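Local coordinates for rutinosidase (Aspergillus niger, PDB 6I1A), which is a secreted family 5 glycoside hydrolase that cleaves rutinose from flavonoid glycosides such as rutin, and may also act on beta-1,3-glucans, at residues A340-N345 and D356-E361. Residues are numbered along the deposited sequence; the frame is centred on the assembly and turned at random.
Sequences AKFTGN and DYWCYE. With NAG (2-acetamido-2-deoxy-beta-D-glucopyranose), chain G; EDO (1,2-ethanediol), chain L.
The side chains of Phe342 and Trp358 run side by side where the loop following strand 334-337 of this TIM barrel, the fold of glycoside hydrolase family 5, meets the junction between helices 355-358 and 360-365, a clear case of a loop held both by an aromatic stack and by the N-terminus of a helix. The tight part of the contact begins over one face of the Phe342 ring: Trp358 CB sits 3.5 Å from the Phe342 ring centroid and 13° off its normal, a CH-pi contact. The indole follows as an offset stack, its five-membered ring inclined 22° to the phenyl plane with 5.0 Å between centroids. Past the overlap the indole runs on and its NE1 donates to Gln307 OE1. CG anti to the backbone N (chi1 -170°) brings one face of the Phe342 ring against Trp358 CB, while Phe342 CB lies 4.0 Å from Cys359 CB.

Two hydrogen bonds, one of them weak, join the segments beside this packing. At the start of helix 360-365, Glu361 N donates to Ala340 O at 3.1 Å in the carbonyl plane. Cys359, at the N-cap, has SG capping a backbone N further along that helix and also taking a weak, long hydrogen bond from Phe342 N.

The looser margin is formed by Lys341, whose CD and CE lie 3.7 Å from Glu361 OE1. Lys341 NZ stays 4.7 Å from Glu361 OE1; the amine is hydrogen-bonded to Leu74 O. Further along, the loop reaches the glycosylated surface, where Asn345 ND2 is covalently joined to C1 of an N-acetylglucosamine.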
ATOM      1  N   ALA A 340     -18.361   3.573 -19.360  1.00 13.26           N
ATOM      2  CA  ALA A 340     -19.759   3.752 -19.764  1.00 13.86           C
ATOM      3  C   ALA A 340     -20.387   2.425 -20.197  1.00 14.46           C
ATOM      4  O   ALA A 340     -21.544   2.149 -19.736  1.00 15.80           O
ATOM      5  CB  ALA A 340     -19.812   4.735 -20.911  1.00 13.60           C
ATOM      6  N   LYS A 341     -19.720   1.667 -21.028  1.00 14.02           N
ATOM      7  CA  LYS A 341     -20.299   0.481 -21.682  1.00 16.12           C
ATOM      8  C   LYS A 341     -19.291  -0.638 -21.574  1.00 16.45           C
ATOM      9  O   LYS A 341     -18.192  -0.520 -22.077  1.00 16.39           O
ATOM     10  CB  LYS A 341     -20.597   0.860 -23.135  1.00 20.97           C
ATOM     11  CG  LYS A 341     -21.826   0.247 -23.737  1.00 33.60           C
ATOM     12  CD  LYS A 341     -22.303   1.172 -24.823  1.00 33.90           C
ATOM     13  CE  LYS A 341     -23.551   0.681 -25.444  1.00 36.83           C
ATOM     14  NZ  LYS A 341     -23.625   1.160 -26.825  1.00 33.44           N
ATOM     15  N   PHE A 342     -19.660  -1.769 -20.954  1.00 14.82           N
ATOM     16  CA  PHE A 342     -18.754  -2.863 -20.666  1.00 15.06           C
ATOM     17  C   PHE A 342     -19.543  -4.163 -20.727  1.00 16.64           C
ATOM     18  O   PHE A 342     -20.563  -4.250 -19.980  1.00 18.45           O
ATOM     19  CB  PHE A 342     -18.161  -2.646 -19.280  1.00 14.33           C
ATOM     20  CG  PHE A 342     -17.036  -3.550 -18.899  1.00 14.41           C
ATOM     21  CD1 PHE A 342     -17.284  -4.900 -18.629  1.00 13.63           C
ATOM     22  CD2 PHE A 342     -15.748  -3.096 -18.659  1.00 14.30           C
ATOM     23  CE1 PHE A 342     -16.269  -5.730 -18.221  1.00 14.53           C
ATOM     24  CE2 PHE A 342     -14.752  -3.917 -18.218  1.00 15.79           C
ATOM     25  CZ  PHE A 342     -14.985  -5.250 -18.011  1.00 16.21           C
ATOM     26  N   THR A 343     -19.151  -5.067 -21.606  1.00 16.02           N
ATOM     27  CA  THR A 343     -19.870  -6.380 -21.732  1.00 15.74           C
ATOM     28  C   THR A 343     -18.963  -7.549 -21.427  1.00 17.50           C
ATOM     29  O   THR A 343     -19.481  -8.737 -21.514  1.00 20.26           O
ATOM     30  CB  THR A 343     -20.540  -6.513 -23.084  1.00 16.90           C
ATOM     31  OG1 THR A 343     -19.477  -6.426 -24.027  1.00 18.55           O
ATOM     32  CG2 THR A 343     -21.589  -5.456 -23.267  1.00 17.20           C
ATOM     33  N   GLY A 344     -17.740  -7.351 -20.974  1.00 15.23           N
ATOM     34  CA  GLY A 344     -16.786  -8.388 -20.619  1.00 15.02           C
ATOM     35  C   GLY A 344     -17.366  -9.334 -19.585  1.00 15.87           C
ATOM     36  O   GLY A 344     -17.912  -8.864 -18.586  1.00 16.59           O
ATOM     37  N   ASN A 345     -17.195 -10.619 -19.793  1.00 17.53           N
ATOM     38  CA  ASN A 345     -17.871 -11.585 -18.883  1.00 17.25           C
ATOM     39  C   ASN A 345     -16.845 -12.376 -18.108  1.00 20.18           C
ATOM     40  O   ASN A 345     -17.206 -13.457 -17.528  1.00 20.16           O
ATOM     41  CB  ASN A 345     -18.854 -12.384 -19.719  1.00 18.45           C
ATOM     42  CG  ASN A 345     -18.158 -13.226 -20.758  1.00 20.66           C
ATOM     43  OD1 ASN A 345     -16.959 -13.409 -20.731  1.00 21.49           O
ATOM     44  ND2 ASN A 345     -18.929 -13.771 -21.653  1.00 23.72           N
ATOM     45  N   ASP A 356     -21.146  -6.941 -14.556  1.00 14.59           N
ATOM     46  CA  ASP A 356     -22.064  -6.532 -13.481  1.00 15.23           C
ATOM     47  C   ASP A 356     -21.514  -5.361 -12.644  1.00 14.48           C
ATOM     48  O   ASP A 356     -22.315  -4.689 -12.011  1.00 15.68           O
ATOM     49  CB  ASP A 356     -22.324  -7.745 -12.568  1.00 15.18           C
ATOM     50  CG  ASP A 356     -23.034  -8.902 -13.285  1.00 16.82           C
ATOM     51  OD1 ASP A 356     -23.941  -8.614 -14.053  1.00 19.73           O
ATOM     52  OD2 ASP A 356     -22.602 -10.021 -13.086  1.00 21.41           O
ATOM     53  N   TYR A 357     -20.187  -5.131 -12.651  1.00 14.16           N
ATOM     54  CA  TYR A 357     -19.530  -4.161 -11.753  1.00 13.35           C
ATOM     55  C   TYR A 357     -18.874  -3.026 -12.547  1.00 13.38           C
ATOM     56  O   TYR A 357     -18.581  -2.031 -11.892  1.00 13.44           O
ATOM     57  CB  TYR A 357     -18.466  -4.839 -10.882  1.00 14.21           C
ATOM     58  CG  TYR A 357     -19.061  -5.950 -10.012  1.00 13.98           C
ATOM     59  CD1 TYR A 357     -19.144  -7.245 -10.485  1.00 14.93           C
ATOM     60  CD2 TYR A 357     -19.555  -5.664  -8.743  1.00 14.80           C
ATOM     61  CE1 TYR A 357     -19.678  -8.257  -9.683  1.00 15.21           C
ATOM     62  CE2 TYR A 357     -20.110  -6.653  -7.941  1.00 15.14           C
ATOM     63  CZ  TYR A 357     -20.160  -7.928  -8.430  1.00 16.44           C
ATOM     64  OH  TYR A 357     -20.692  -8.902  -7.604  1.00 16.67           O
ATOM     65  N   TRP A 358     -18.663  -3.158 -13.843  1.00 12.69           N
ATOM     66  CA  TRP A 358     -17.869  -2.177 -14.650  1.00 12.40           C
ATOM     67  C   TRP A 358     -18.705  -1.429 -15.688  1.00 14.03           C
ATOM     68  O   TRP A 358     -18.093  -0.617 -16.413  1.00 14.50           O
ATOM     69  CB  TRP A 358     -16.697  -2.896 -15.301  1.00 11.96           C
ATOM     70  CG  TRP A 358     -15.654  -3.414 -14.386  1.00 11.91           C
ATOM     71  CD1 TRP A 358     -15.711  -4.565 -13.677  1.00 12.57           C
ATOM     72  CD2 TRP A 358     -14.387  -2.822 -14.108  1.00 12.21           C
ATOM     73  NE1 TRP A 358     -14.539  -4.731 -12.975  1.00 13.05           N
ATOM     74  CE2 TRP A 358     -13.701  -3.642 -13.206  1.00 12.00           C
ATOM     75  CE3 TRP A 358     -13.783  -1.612 -14.510  1.00 11.36           C
ATOM     76  CZ2 TRP A 358     -12.420  -3.351 -12.735  1.00 13.10           C
ATOM     77  CZ3 TRP A 358     -12.519  -1.331 -14.050  1.00 12.81           C
ATOM     78  CH2 TRP A 358     -11.827  -2.167 -13.187  1.00 13.68           C
ATOM     79  N   CYS A 359     -20.019  -1.642 -15.790  1.00 13.74           N
ATOM     80  CA  CYS A 359     -20.865  -0.994 -16.813  1.00 14.39           C
ATOM     81  C   CYS A 359     -21.690   0.094 -16.199  1.00 13.94           C
ATOM     82  O   CYS A 359     -22.702  -0.175 -15.497  1.00 14.45           O
ATOM     83  CB  CYS A 359     -21.729  -2.018 -17.507  1.00 13.11           C
ATOM     84  SG  CYS A 359     -22.625  -1.253 -18.876  1.00 18.33           S
ATOM     85  N   TYR A 360     -21.322   1.338 -16.380  1.00 12.57           N
ATOM     86  CA  TYR A 360     -22.058   2.434 -15.751  1.00 13.24           C
ATOM     87  C   TYR A 360     -23.488   2.549 -16.286  1.00 13.58           C
ATOM     88  O   TYR A 360     -24.380   2.927 -15.565  1.00 14.34           O
ATOM     89  CB  TYR A 360     -21.321   3.757 -15.931  1.00 13.25           C
ATOM     90  CG  TYR A 360     -21.660   4.792 -14.911  1.00 12.94           C
ATOM     91  CD1 TYR A 360     -21.065   4.789 -13.669  1.00 12.99           C
ATOM     92  CD2 TYR A 360     -22.649   5.738 -15.125  1.00 12.66           C
ATOM     93  CE1 TYR A 360     -21.341   5.756 -12.724  1.00 13.69           C
ATOM     94  CE2 TYR A 360     -22.948   6.723 -14.197  1.00 13.42           C
ATOM     95  CZ  TYR A 360     -22.276   6.750 -12.976  1.00 13.94           C
ATOM     96  OH  TYR A 360     -22.518   7.709 -12.027  1.00 15.39           O
ATOM     97  N   GLU A 361     -23.712   2.286 -17.583  1.00 15.76           N
ATOM     98  CA  GLU A 361     -25.072   2.413 -18.167  1.00 17.07           C
ATOM     99  C   GLU A 361     -25.993   1.405 -17.460  1.00 16.86           C
ATOM    100  O   GLU A 361     -27.160   1.762 -17.255  1.00 16.75           O
ATOM    101  CB  GLU A 361     -25.056   2.167 -19.660  1.00 17.88           C
ATOM    102  CG  GLU A 361     -24.457   3.346 -20.426  1.00 20.66           C
ATOM    103  CD  GLU A 361     -24.635   3.258 -21.927  1.00 22.29           C
ATOM    104  OE1 GLU A 361     -24.936   2.165 -22.397  1.00 25.07           O
ATOM    105  OE2 GLU A 361     -24.255   4.188 -22.588  1.00 25.10           O
TER
HETATM  106  C1  NAG G 405     -18.341 -14.638 -22.681  1.00 24.93           C
HETATM  107  C2  NAG G 405     -18.910 -16.061 -22.572  1.00 26.25           C
HETATM  108  C3  NAG G 405     -18.423 -16.873 -23.745  1.00 28.82           C
HETATM  109  C4  NAG G 405     -18.801 -16.210 -25.021  1.00 26.54           C
HETATM  110  C5  NAG G 405     -18.131 -14.837 -24.978  1.00 25.86           C
HETATM  111  C6  NAG G 405     -18.328 -13.993 -26.214  1.00 29.05           C
HETATM  112  C7  NAG G 405     -19.205 -16.669 -20.220  1.00 40.28           C
HETATM  113  C8  NAG G 405     -20.660 -16.384 -20.408  1.00 35.86           C
HETATM  114  N2  NAG G 405     -18.395 -16.654 -21.311  1.00 33.44           N
HETATM  115  O3  NAG G 405     -19.000 -18.183 -23.630  1.00 29.62           O
HETATM  116  O4  NAG G 405     -18.242 -16.941 -26.171  1.00 22.54           O
HETATM  117  O5  NAG G 405     -18.769 -14.137 -23.883  1.00 24.66           O
HETATM  118  O6  NAG G 405     -19.729 -13.920 -26.499  1.00 32.52           O
HETATM  119  O7  NAG G 405     -18.755 -16.794 -19.091  1.00 53.64           O
HETATM  120  C1  EDO L 410     -23.980  10.649 -11.792  1.00 23.57           C
HETATM  121  O1  EDO L 410     -24.267   9.491 -12.455  1.00 20.23           O
HETATM  122  C2  EDO L 410     -24.585  10.758 -10.460  1.00 24.83           C
HETATM  123  O2  EDO L 410     -24.053  11.933  -9.806  1.00 28.76           O